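PDB 4I1A: response regulator aspartate phosphatase I from Bacillus subtilis subsp. subtilis, which dephosphorylates the sporulation phosphotransferase Spo0F and activates the mobile element ICEBs1 by inactivating its repressor ImmR. Local coordinates for residues E177-A180 / V181-V184; E252-K256 / S257-F261. All coordinates share one frame; numbering follows the deposited sequence.

Contact 1: E177-A180 / V181-V184; sequences EEYA and VQTV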
loop_
_atom_site.group_PDB
_atom_site.type_symbol
_atom_site.label_atom_id
_atom_site.label_comp_id
_atom_site.label_asym_id
_atom_site.label_seq_id
_atom_site.Cartn_x
_atom_site.Cartn_y
_atom_site.Cartn_z
ATOM N N GLU A 177 -2.547 -7.604 25.792
ATOM C CA GLU A 177 -3.260 -8.514 24.899
ATOM C C GLU A 177 -4.660 -8.038 24.495
ATOM O O GLU A 177 -5.313 -8.665 23.661
ATOM C CB GLU A 177 -3.331 -9.918 25.513
ATOM C CG GLU A 177 -3.865 -9.967 26.944
ATOM C CD GLU A 177 -2.763 -9.937 27.998
ATOM O OE1 GLU A 177 -2.993 -10.449 29.118
ATOM O OE2 GLU A 177 -1.670 -9.404 27.711
ATOM N N GLU A 178 -5.113 -6.933 25.081
ATOM C CA GLU A 178 -6.398 -6.347 24.716
ATOM C C GLU A 178 -6.250 -5.442 23.496
ATOM O O GLU A 178 -7.237 -4.915 22.979
ATOM C CB GLU A 178 -6.969 -5.524 25.871
ATOM C CG GLU A 178 -6.789 -6.145 27.242
ATOM C CD GLU A 178 -5.501 -5.708 27.913
ATOM O OE1 GLU A 178 -5.547 -4.774 28.742
ATOM O OE2 GLU A 178 -4.442 -6.301 27.614
ATOM N N TYR A 179 -5.016 -5.252 23.042
ATOM C CA TYR A 179 -4.760 -4.278 21.990
ATOM C C TYR A 179 -4.254 -4.869 20.669
ATOM O O TYR A 179 -3.514 -4.212 19.938
ATOM C CB TYR A 179 -3.836 -3.167 22.505
ATOM C CG TYR A 179 -4.496 -2.295 23.550
ATOM C CD1 TYR A 179 -5.248 -1.184 23.182
ATOM C CD2 TYR A 179 -4.388 -2.596 24.905
ATOM C CE1 TYR A 179 -5.864 -0.389 24.141
ATOM C CE2 TYR A 179 -4.994 -1.808 25.867
ATOM C CZ TYR A 179 -5.731 -0.707 25.480
ATOM O OH TYR A 179 -6.338 0.077 26.433
ATOM N N ALA A 180 -4.684 -6.093 20.366
ATOM C CA ALA A 180 -4.342 -6.773 19.112
ATOM C C ALA A 180 -4.438 -5.870 17.870
ATOM O O ALA A 180 -3.498 -5.790 17.084
ATOM C CB ALA A 180 -5.205 -8.027 18.934
ATOM N N VAL A 181 -5.572 -5.189 17.717
ATOM C CA VAL A 181 -5.798 -4.263 16.611
ATOM C C VAL A 181 -4.683 -3.226 16.476
ATOM O O VAL A 181 -4.154 -3.007 15.378
ATOM C CB VAL A 181 -7.156 -3.537 16.756
ATOM C CG1 VAL A 181 -7.306 -2.451 15.696
ATOM C CG2 VAL A 181 -8.301 -4.536 16.664
ATOM N N GLN A 182 -4.326 -2.587 17.587
ATOM C CA GLN A 182 -3.273 -1.573 17.568
ATOM C C GLN A 182 -1.930 -2.199 17.206
ATOM O O GLN A 182 -1.127 -1.606 16.479
ATOM C CB GLN A 182 -3.182 -0.840 18.912
ATOM C CG GLN A 182 -4.359 0.078 19.209
ATOM C CD GLN A 182 -5.567 -0.674 19.738
ATOM O OE1 GLN A 182 -5.476 -1.849 20.103
ATOM N NE2 GLN A 182 -6.708 0.003 19.784
ATOM N N THR A 183 -1.705 -3.407 17.712
ATOM C CA THR A 183 -0.489 -4.160 17.422
ATOM C C THR A 183 -0.353 -4.450 15.933
ATOM O O THR A 183 0.688 -4.164 15.333
ATOM C CB THR A 183 -0.446 -5.476 18.213
ATOM O OG1 THR A 183 -0.201 -5.181 19.590
ATOM C CG2 THR A 183 0.657 -6.381 17.695
ATOM N N VAL A 184 -1.412 -5.000 15.343
ATOM C CA VAL A 184 -1.434 -5.285 13.911
ATOM C C VAL A 184 -1.178 -4.030 13.081
ATOM O O VAL A 184 -0.372 -4.047 12.148
ATOM C CB VAL A 184 -2.774 -5.904 13.479
ATOM C CG1 VAL A 184 -2.871 -5.949 11.956
ATOM C CG2 VAL A 184 -2.932 -7.290 14.069
#
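Tyr-179 and Gln-182 each carry CG next to their own backbone N (chi1 -68° and -70°), and a bend at chi2 then brings the glutamine amide back to the tyrosine. The amide carbon CD of Gln-182 reaches the edge of the ring, in its plane, 3.5 Å from CD1 of Tyr-179, with the two flat groups steeply inclined to each other. Tyr-179 stands at the N-cap, but what it gives the helix here is its carbonyl: Thr-183 N donates to Tyr-179 O at 3.0 Å in a nearly straight bond. Thr-183 OG1, turned back toward the start of the helix, adds a weak 3.5 Å bond to the same oxygen. One residue on, Val-184 N binds Ala-180 O at 2.8 Å, while CG2 of Val-184 packs beside that oxygen at 3.4 Å. Outside the two segments, Ala-180, Thr-183 and Val-184 rest on Ile-213 of helix 200-215, and Thr-183 also meets Leu-170 and Phe-173 of helix 159-173. This is the opening turn of an alpha helix, started by i to i+4 bonds and set between its neighbours in an all-helical tetratricopeptide-repeat array.

Contact 2: E252-K256 / S257-F261; sequences EIFEK and SKHSF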
loop_
_atom_site.group_PDB
_atom_site.type_symbol
_atom_site.label_atom_id
_atom_site.label_comp_id
_atom_site.label_asym_id
_atom_site.label_seq_id
_atom_site.Cartn_x
_atom_site.Cartn_y
_atom_site.Cartn_z
ATOM N N GLU A 252 -11.933 -13.785 -0.702
ATOM C CA GLU A 252 -13.109 -14.449 -0.136
ATOM C C GLU A 252 -13.790 -13.565 0.893
ATOM O O GLU A 252 -15.018 -13.491 0.953
ATOM C CB GLU A 252 -12.723 -15.760 0.559
ATOM C CG GLU A 252 -12.183 -16.863 -0.337
ATOM C CD GLU A 252 -11.678 -18.057 0.468
ATOM O OE1 GLU A 252 -10.817 -18.803 -0.049
ATOM O OE2 GLU A 252 -12.142 -18.244 1.617
ATOM N N ILE A 253 -12.973 -12.917 1.715
ATOM C CA ILE A 253 -13.464 -12.080 2.804
ATOM C C ILE A 253 -13.975 -10.735 2.287
ATOM O O ILE A 253 -15.066 -10.294 2.649
ATOM C CB ILE A 253 -12.360 -11.871 3.868
ATOM C CG1 ILE A 253 -12.095 -13.184 4.608
ATOM C CG2 ILE A 253 -12.739 -10.766 4.849
ATOM C CD1 ILE A 253 -10.737 -13.242 5.290
ATOM N N PHE A 254 -13.188 -10.103 1.425
ATOM C CA PHE A 254 -13.525 -8.792 0.874
ATOM C C PHE A 254 -14.789 -8.817 0.015
ATOM O O PHE A 254 -15.552 -7.845 0.007
ATOM C CB PHE A 254 -12.360 -8.235 0.042
ATOM C CG PHE A 254 -11.200 -7.736 0.861
ATOM C CD1 PHE A 254 -11.389 -7.256 2.159
ATOM C CD2 PHE A 254 -9.919 -7.743 0.332
ATOM C CE1 PHE A 254 -10.314 -6.786 2.909
ATOM C CE2 PHE A 254 -8.841 -7.277 1.073
ATOM C CZ PHE A 254 -9.033 -6.798 2.361
ATOM N N GLU A 255 -14.997 -9.913 -0.714
ATOM C CA GLU A 255 -16.158 -10.037 -1.598
ATOM C C GLU A 255 -17.447 -10.057 -0.780
ATOM O O GLU A 255 -18.455 -9.469 -1.178
ATOM C CB GLU A 255 -16.044 -11.276 -2.505
ATOM C CG GLU A 255 -16.676 -11.097 -3.902
ATOM C CD GLU A 255 -15.756 -11.533 -5.051
ATOM O OE1 GLU A 255 -15.794 -10.899 -6.131
ATOM O OE2 GLU A 255 -15.005 -12.516 -4.880
ATOM N N LYS A 256 -17.401 -10.709 0.377
ATOM C CA LYS A 256 -18.531 -10.725 1.292
ATOM C C LYS A 256 -18.779 -9.332 1.861
ATOM O O LYS A 256 -19.894 -8.818 1.809
ATOM C CB LYS A 256 -18.275 -11.702 2.441
ATOM C CG LYS A 256 -18.163 -13.165 2.033
ATOM C CD LYS A 256 -17.846 -14.030 3.255
ATOM C CE LYS A 256 -17.928 -15.521 2.940
ATOM N NZ LYS A 256 -17.648 -16.356 4.147
ATOM N N SER A 257 -17.728 -8.725 2.400
ATOM C CA SER A 257 -17.836 -7.439 3.087
ATOM C C SER A 257 -18.021 -6.246 2.148
ATOM O O SER A 257 -18.426 -5.169 2.586
ATOM C CB SER A 257 -16.603 -7.213 3.965
ATOM O OG SER A 257 -16.624 -5.925 4.554
ATOM N N LYS A 258 -17.724 -6.447 0.865
ATOM C CA LYS A 258 -17.751 -5.380 -0.139
ATOM C C LYS A 258 -16.839 -4.213 0.238
ATOM O O LYS A 258 -17.134 -3.060 -0.080
ATOM C CB LYS A 258 -19.177 -4.861 -0.388
ATOM C CG LYS A 258 -20.228 -5.916 -0.706
ATOM C CD LYS A 258 -21.634 -5.310 -0.571
ATOM C CE LYS A 258 -22.734 -6.359 -0.689
ATOM N NZ LYS A 258 -24.100 -5.767 -0.556
ATOM N N HIS A 259 -15.739 -4.508 0.923
ATOM C CA HIS A 259 -14.787 -3.469 1.298
ATOM C C HIS A 259 -14.048 -2.942 0.072
ATOM O O HIS A 259 -13.904 -3.649 -0.910
ATOM C CB HIS A 259 -13.783 -3.986 2.331
ATOM C CG HIS A 259 -12.909 -2.919 2.901
ATOM N ND1 HIS A 259 -11.653 -2.638 2.405
ATOM C CD2 HIS A 259 -13.117 -2.037 3.916
ATOM C CE1 HIS A 259 -11.122 -1.636 3.097
ATOM N NE2 HIS A 259 -11.991 -1.263 4.014
ATOM N N SER A 260 -13.574 -1.702 0.139
ATOM C CA SER A 260 -12.925 -1.071 -1.009
ATOM C C SER A 260 -11.675 -1.814 -1.504
ATOM O O SER A 260 -11.361 -1.766 -2.691
ATOM C CB SER A 260 -12.606 0.397 -0.717
ATOM O OG SER A 260 -11.723 0.515 0.378
ATOM N N PHE A 261 -10.985 -2.515 -0.601
ATOM C CA PHE A 261 -9.779 -3.282 -0.944
ATOM C C PHE A 261 -10.056 -4.420 -1.923
ATOM O O PHE A 261 -9.132 -5.089 -2.387
ATOM C CB PHE A 261 -9.115 -3.859 0.311
ATOM C CG PHE A 261 -8.294 -2.863 1.089
ATOM C CD1 PHE A 261 -7.527 -1.907 0.438
ATOM C CD2 PHE A 261 -8.277 -2.899 2.482
ATOM C CE1 PHE A 261 -6.766 -0.994 1.160
ATOM C CE2 PHE A 261 -7.529 -1.994 3.209
ATOM C CZ PHE A 261 -6.770 -1.036 2.549
#
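Phe-254 closes the helix through its carbonyl: after a regular bond from Ser-257 N to Ile-253 O (3.1 Å), the chain leaves helical geometry at Lys-258, whose phi is positive (57°), and both Lys-258 N (2.7 Å) and His-259 N (3.5 Å) make only weak bonds to Phe-254 O. The Phe-254 ring then receives the chain as it comes back. CB of Phe-261 sits over one face in a CH-pi contact, 3.8 Å from the ring centroid and displaced toward the CE2-CZ rim, 3.5 Å from CE2 of Phe-254. Past CB, the Phe-261 ring swings off obliquely, with CD2 still 4.0 Å from CZ of Phe-254. His-259 runs alongside Phe-254 and points the same way; the imidazole is tilted only modestly from the phenyl plane but so far offset that the pair is hardly stacked. The side chain of His-259 swings CG away from the backbone N (chi1 -172°), which leaves ND1 to accept from Phe-261 N at 3.1 Å, a straight capping bond (171°) although the donor is tilted from the imidazole plane. Leu-262 and Thr-265 of helix 261-275 also touch Phe-254, and the His-259 ring meets that of His-221. An accepting ND1 is probably unprotonated, which would fit a neutral ring with its proton on NE2, capping the incoming helix while the ring joins those of Phe-254 and Phe-261 in an aromatic cluster.

In the fold
Contacts 1 and 2 are both local and sit at helix ends, but in opposite senses: 177-184 starts helix 180-196, whereas 252-261 finishes helix 240-257 and turns into helix 261-275. They come in series along the chain, with helices 200-215 and 220-236 between them. Their centres are about 22 Å apart and their nearest atoms about 11 Å, so they do not touch. Contact 1 packs on helix 200-215 and contact 2 on helix 220-236, two of the helices that lie between them along the chain. Their centres lie about 21 and 17 Å from the centre of the chain. The model is the apo form, with contact 1 at the start of a helix and contact 2 at a turn between two.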